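Local coordinates for concanavalin B (Canavalia ensiformis, PDB 6CAF), which may act as a carbohydrate-binding protein of the jack bean seed, with a chitinase-like fold of glycosyl hydrolase family 18, at residues S59-F64 against A127-T132; L73-V78 against S88-Q93. One frame throughout, in Å; residues are numbered along the deposited sequence.

Contact 1: residues S59-F64 against A127-T132; sequences SFLDKF and AEYLHT
Glu128 O is gripped twice by Thr132, through its backbone N (2.8 Å) and its OG1 (3.0 Å), on the helix where the two residues after Glu128, Tyr129 and Leu130, face Leu61. In this TIM barrel of family 18, strand 55-64 is packed by helix 120-135, which follows the adjacent strand 103-109. The threonine hydroxyl comes in above the carbonyl plane, 41° out of it, folding its polar end back onto the helix.

Leu61 carries the strand's share of the contact. Its CG stands opposite the backbone N (chi1 -169°), and both methyls reach the helix. CD2 lies at the edge of the Tyr129 ring, near its plane and 4.3 Å from CE2, and it also meets Leu130 CD2 at 4.2 Å. A branched aliphatic chain suits this buried place, since it can meet a ring and another leucine at once. Tyr129 adds a polar end to an otherwise apolar surface: its OH, beside Leu61 CD1, makes a weak hydrogen bond to Pro71 O. The backbone of Leu61 meets a second ring, for its O lies in the plane of the Phe64 ring, 3.4 Å from CE2 at the edge.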
loop_
_atom_site.group_PDB
_atom_site.type_symbol
_atom_site.label_atom_id
_atom_site.label_comp_id
_atom_site.label_asym_id
_atom_site.label_seq_id
_atom_site.Cartn_x
_atom_site.Cartn_y
_atom_site.Cartn_z
ATOM N N SER A 59 1.428 -8.139 2.974
ATOM C CA SER A 59 0.525 -7.575 3.966
ATOM C C SER A 59 0.145 -8.605 5.021
ATOM O O SER A 59 -0.466 -9.611 4.664
ATOM C CB SER A 59 -0.723 -7.097 3.233
ATOM O OG SER A 59 -0.374 -6.147 2.215
ATOM N N PHE A 60 0.469 -8.429 6.297
ATOM C CA PHE A 60 1.008 -7.247 6.939
ATOM C C PHE A 60 1.970 -7.638 8.053
ATOM O O PHE A 60 1.787 -8.670 8.691
ATOM C CB PHE A 60 -0.100 -6.448 7.639
ATOM C CG PHE A 60 -1.127 -5.859 6.701
ATOM C CD1 PHE A 60 -0.909 -4.643 6.092
ATOM C CD2 PHE A 60 -2.289 -6.536 6.419
ATOM C CE1 PHE A 60 -1.832 -4.096 5.244
ATOM C CE2 PHE A 60 -3.233 -5.988 5.579
ATOM C CZ PHE A 60 -2.994 -4.777 4.981
ATOM N N LEU A 61 2.933 -6.756 8.326
ATOM C CA LEU A 61 3.662 -6.773 9.605
ATOM C C LEU A 61 2.771 -6.009 10.583
ATOM O O LEU A 61 2.656 -4.790 10.504
ATOM C CB LEU A 61 5.022 -6.124 9.462
ATOM C CG LEU A 61 5.938 -6.348 10.655
ATOM C CD1 LEU A 61 6.575 -7.723 10.597
ATOM C CD2 LEU A 61 6.986 -5.267 10.734
ATOM N N ASP A 62 2.049 -6.749 11.433
ATOM C CA ASP A 62 0.982 -6.176 12.224
ATOM C C ASP A 62 1.099 -6.355 13.720
ATOM O O ASP A 62 0.148 -6.021 14.425
ATOM C CB ASP A 62 -0.369 -6.684 11.765
ATOM C CG ASP A 62 -0.555 -8.133 12.010
ATOM O OD1 ASP A 62 0.360 -8.852 12.458
ATOM O OD2 ASP A 62 -1.671 -8.605 11.740
ATOM N N LYS A 63 2.259 -6.785 14.207
ATOM C CA LYS A 63 2.480 -6.968 15.636
ATOM C C LYS A 63 3.850 -6.403 15.980
ATOM O O LYS A 63 4.876 -7.049 15.787
ATOM C CB LYS A 63 2.349 -8.429 16.048
ATOM C CG LYS A 63 0.911 -8.861 16.262
ATOM C CD LYS A 63 0.795 -10.368 16.433
ATOM C CE LYS A 63 0.144 -10.990 15.211
ATOM N NZ LYS A 63 1.097 -11.275 14.100
ATOM N N PHE A 64 3.847 -5.164 16.454
ATOM C CA PHE A 64 5.072 -4.500 16.843
ATOM C C PHE A 64 4.724 -3.402 17.828
ATOM O O PHE A 64 3.572 -2.973 17.885
ATOM C CB PHE A 64 5.894 -4.021 15.637
ATOM C CG PHE A 64 5.194 -3.061 14.728
ATOM C CD1 PHE A 64 5.167 -1.713 14.998
ATOM C CD2 PHE A 64 4.627 -3.503 13.545
ATOM C CE1 PHE A 64 4.565 -0.819 14.156
ATOM C CE2 PHE A 64 4.017 -2.608 12.688
ATOM C CZ PHE A 64 3.994 -1.272 12.993
ATOM N N ALA A 127 12.813 1.333 12.593
ATOM C CA ALA A 127 13.331 1.691 11.285
ATOM C C ALA A 127 14.596 0.903 10.964
ATOM O O ALA A 127 14.775 0.417 9.843
ATOM C CB ALA A 127 13.599 3.186 11.247
ATOM N N GLU A 128 15.486 0.780 11.937
ATOM C CA GLU A 128 16.701 0.007 11.752
ATOM C C GLU A 128 16.396 -1.455 11.489
ATOM O O GLU A 128 17.004 -2.083 10.621
ATOM C CB GLU A 128 17.628 0.152 12.965
ATOM C CG GLU A 128 18.317 1.520 13.029
ATOM C CD GLU A 128 19.394 1.699 11.983
ATOM O OE1 GLU A 128 20.181 0.720 11.762
ATOM O OE2 GLU A 128 19.553 2.798 11.419
ATOM N N TYR A 129 15.467 -1.996 12.259
ATOM C CA TYR A 129 15.034 -3.379 12.032
ATOM C C TYR A 129 14.529 -3.581 10.602
ATOM O O TYR A 129 14.921 -4.555 9.908
ATOM C CB TYR A 129 13.973 -3.763 13.059
ATOM C CG TYR A 129 13.171 -5.016 12.713
ATOM C CD1 TYR A 129 13.586 -6.260 13.005
ATOM C CD2 TYR A 129 11.956 -4.870 12.053
ATOM C CE1 TYR A 129 12.781 -7.388 12.664
ATOM C CE2 TYR A 129 11.171 -5.910 11.701
ATOM C CZ TYR A 129 11.545 -7.168 12.002
ATOM O OH TYR A 129 10.591 -8.114 11.540
ATOM N N LEU A 130 13.674 -2.663 10.156
ATOM C CA LEU A 130 13.169 -2.779 8.803
ATOM C C LEU A 130 14.296 -2.726 7.779
ATOM O O LEU A 130 14.323 -3.490 6.797
ATOM C CB LEU A 130 12.107 -1.732 8.529
ATOM C CG LEU A 130 10.838 -1.872 9.375
ATOM C CD1 LEU A 130 9.982 -0.644 9.250
ATOM C CD2 LEU A 130 10.051 -3.095 8.968
ATOM N N HIS A 131 15.249 -1.830 8.008
ATOM C CA HIS A 131 16.329 -1.717 7.079
ATOM C C HIS A 131 17.233 -2.969 7.061
ATOM O O HIS A 131 17.537 -3.510 5.990
ATOM C CB HIS A 131 17.149 -0.462 7.372
ATOM C CG HIS A 131 18.208 -0.242 6.368
ATOM N ND1 HIS A 131 19.535 -0.460 6.626
ATOM C CD2 HIS A 131 18.129 0.130 5.075
ATOM C CE1 HIS A 131 20.245 -0.198 5.550
ATOM N NE2 HIS A 131 19.412 0.151 4.588
ATOM N N THR A 132 17.646 -3.401 8.251
ATOM C CA THR A 132 18.539 -4.513 8.382
ATOM C C THR A 132 17.947 -5.791 7.826
ATOM O O THR A 132 18.636 -6.575 7.160
ATOM C CB THR A 132 18.947 -4.697 9.858
ATOM O OG1 THR A 132 19.608 -3.517 10.295
ATOM C CG2 THR A 132 19.766 -5.932 10.056
#

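Contact 2: residues L73-V78 against S88-Q93; sequences LELEGV and SFLESQ
Val78 meets Phe89 across the mouth of a small loop, and Leu90 beside it takes the tip of Leu75. One branch of the valine, CG1, lies 4.4 Å from Phe89 CZ, while the backbone Val78 O approaches the same ring obliquely, 4.0 Å from CE2. Phe89 has its CG between the backbone N and the carbonyl carbon (chi1 88°), a rotation that carries the far end of the ring closer to Val78 than its CB direction alone would. The neighbouring Leu90 lays its CG 3.7 Å above one face of that ring, offset toward the rim.

Segment 73-78 lies in the long connection after the second strand of the TIM barrel, 55-64, and segment 88-93 leads from its end into helix 91-99; the disulfide Cys79-Cys87 ties their adjoining ends together. Residues 75-78 form a type II beta turn, closed by the bond from Val78 N to Leu75 O (2.8 Å). Gly77 suits its third position, where phi is positive.

Deeper in, Leu75 and Leu90 reach toward each other tip to tip, their CD1 methyls 4.0 Å apart. Branched apolar side chains that need no polar partner suit this buried junction, and together with Val78 they touch Trp36 at the end of strand 31-36. Glu91 N bonds to Ser88 O at 3.1 Å, three residues back, as in a 3-10 turn.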
loop_
_atom_site.group_PDB
_atom_site.type_symbol
_atom_site.label_atom_id
_atom_site.label_comp_id
_atom_site.label_asym_id
_atom_site.label_seq_id
_atom_site.Cartn_x
_atom_site.Cartn_y
_atom_site.Cartn_z
ATOM N N LEU A 73 6.840 -11.850 11.277
ATOM C CA LEU A 73 5.848 -11.769 10.240
ATOM C C LEU A 73 4.955 -13.005 10.254
ATOM O O LEU A 73 5.431 -14.141 10.268
ATOM C CB LEU A 73 6.547 -11.605 8.886
ATOM C CG LEU A 73 5.604 -11.359 7.701
ATOM C CD1 LEU A 73 4.917 -10.013 7.826
ATOM C CD2 LEU A 73 6.394 -11.437 6.432
ATOM N N GLU A 74 3.655 -12.767 10.235
ATOM C CA GLU A 74 2.672 -13.828 10.118
ATOM C C GLU A 74 1.686 -13.417 9.034
ATOM O O GLU A 74 1.003 -12.411 9.154
ATOM C CB GLU A 74 1.907 -13.992 11.432
ATOM C CG GLU A 74 2.708 -14.599 12.565
ATOM C CD GLU A 74 2.540 -16.104 12.696
ATOM O OE1 GLU A 74 1.968 -16.758 11.810
ATOM O OE2 GLU A 74 3.001 -16.619 13.712
ATOM N N LEU A 75 1.655 -14.201 7.975
ATOM C CA LEU A 75 0.736 -13.981 6.862
ATOM C C LEU A 75 -0.326 -15.072 6.963
ATOM O O LEU A 75 0.007 -16.270 6.929
ATOM C CB LEU A 75 1.486 -14.058 5.534
ATOM C CG LEU A 75 2.592 -13.006 5.341
ATOM C CD1 LEU A 75 3.179 -13.138 3.946
ATOM C CD2 LEU A 75 2.071 -11.600 5.589
ATOM N N GLU A 76 -1.589 -14.653 7.118
ATOM C CA GLU A 76 -2.687 -15.537 7.499
ATOM C C GLU A 76 -2.841 -16.705 6.539
ATOM O O GLU A 76 -3.103 -16.517 5.349
ATOM C CB GLU A 76 -3.984 -14.743 7.581
ATOM C CG GLU A 76 -5.158 -15.516 8.138
ATOM C CD GLU A 76 -6.458 -14.746 7.954
ATOM O OE1 GLU A 76 -6.600 -13.649 8.614
ATOM O OE2 GLU A 76 -7.306 -15.237 7.108
ATOM N N GLY A 77 -2.647 -17.909 7.059
ATOM C CA GLY A 77 -2.785 -19.108 6.255
ATOM C C GLY A 77 -1.706 -19.294 5.208
ATOM O O GLY A 77 -1.852 -20.150 4.311
ATOM N N VAL A 78 -0.646 -18.502 5.306
ATOM C CA VAL A 78 0.399 -18.504 4.293
ATOM C C VAL A 78 1.756 -18.858 4.921
ATOM O O VAL A 78 2.410 -19.802 4.515
ATOM C CB VAL A 78 0.500 -17.151 3.586
ATOM C CG1 VAL A 78 1.675 -17.126 2.634
ATOM C CG2 VAL A 78 -0.782 -16.857 2.822
ATOM N N SER A 88 10.364 -17.165 5.065
ATOM C CA SER A 88 11.581 -17.059 4.282
ATOM C C SER A 88 11.509 -17.818 2.956
ATOM O O SER A 88 12.314 -17.567 2.057
ATOM C CB SER A 88 12.782 -17.507 5.114
ATOM O OG SER A 88 12.625 -18.846 5.517
ATOM N N PHE A 89 10.548 -18.727 2.830
ATOM C CA PHE A 89 10.348 -19.455 1.564
ATOM C C PHE A 89 10.015 -18.457 0.446
ATOM O O PHE A 89 10.229 -18.735 -0.725
ATOM C CB PHE A 89 9.242 -20.553 1.680
ATOM C CG PHE A 89 7.802 -20.056 1.399
ATOM C CD1 PHE A 89 7.269 -20.053 0.113
ATOM C CD2 PHE A 89 6.976 -19.673 2.437
ATOM C CE1 PHE A 89 5.968 -19.635 -0.120
ATOM C CE2 PHE A 89 5.682 -19.237 2.209
ATOM C CZ PHE A 89 5.176 -19.213 0.938
ATOM N N LEU A 90 9.518 -17.275 0.823
ATOM C CA LEU A 90 9.133 -16.284 -0.170
ATOM C C LEU A 90 10.286 -15.551 -0.831
ATOM O O LEU A 90 10.094 -14.891 -1.850
ATOM C CB LEU A 90 8.136 -15.281 0.419
ATOM C CG LEU A 90 6.754 -15.828 0.762
ATOM C CD1 LEU A 90 6.010 -14.873 1.669
ATOM C CD2 LEU A 90 5.942 -16.116 -0.483
ATOM N N GLU A 91 11.501 -15.718 -0.310
ATOM C CA GLU A 91 12.632 -14.983 -0.854
ATOM C C GLU A 91 12.767 -15.126 -2.359
ATOM O O GLU A 91 12.895 -14.126 -3.074
ATOM C CB GLU A 91 13.920 -15.434 -0.195
ATOM C CG GLU A 91 15.174 -14.722 -0.690
ATOM C CD GLU A 91 16.469 -15.294 -0.140
ATOM O OE1 GLU A 91 16.552 -15.559 1.078
ATOM O OE2 GLU A 91 17.428 -15.401 -0.919
ATOM N N SER A 92 12.748 -16.363 -2.856
ATOM C CA SER A 92 12.966 -16.557 -4.287
ATOM C C SER A 92 11.830 -15.911 -5.114
ATOM O O SER A 92 12.082 -15.362 -6.185
ATOM C CB SER A 92 13.087 -18.051 -4.621
ATOM O OG SER A 92 11.882 -18.714 -4.317
ATOM N N GLN A 93 10.599 -15.965 -4.618
ATOM C CA GLN A 93 9.466 -15.384 -5.316
ATOM C C GLN A 93 9.555 -13.866 -5.336
ATOM O O GLN A 93 9.259 -13.221 -6.354
ATOM C CB GLN A 93 8.128 -15.833 -4.717
ATOM C CG GLN A 93 7.844 -17.302 -4.942
ATOM C CD GLN A 93 6.589 -17.782 -4.268
ATOM O OE1 GLN A 93 5.486 -17.281 -4.538
ATOM N NE2 GLN A 93 6.735 -18.798 -3.416
#

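In the fold
Both segments of contact 2 fall within the 62 residues that separate those of contact 1, and the two centres lie 14 Å apart. They meet along strand 55-64: Leu75 CD2 packs 3.4 Å from Ser59 O, and Leu73 CD1 lies 3.5 Å from Phe60 O. Segment 73-78 therefore runs back along the strand, Leu75 touching Ile58. Pro142 is touched by both Tyr129 and Leu73. Contact 1 joins the strand to helix 120-135; contact 2 joins loop 73-78 to the residues leading into helix 91-99. In family 18 the substrate cleft lies at the carboxyl ends of the barrel strands. Segment 59-64 is at that end, but Leu61 turns to helix 120-135, so contact 1 probably belongs to the outer packing.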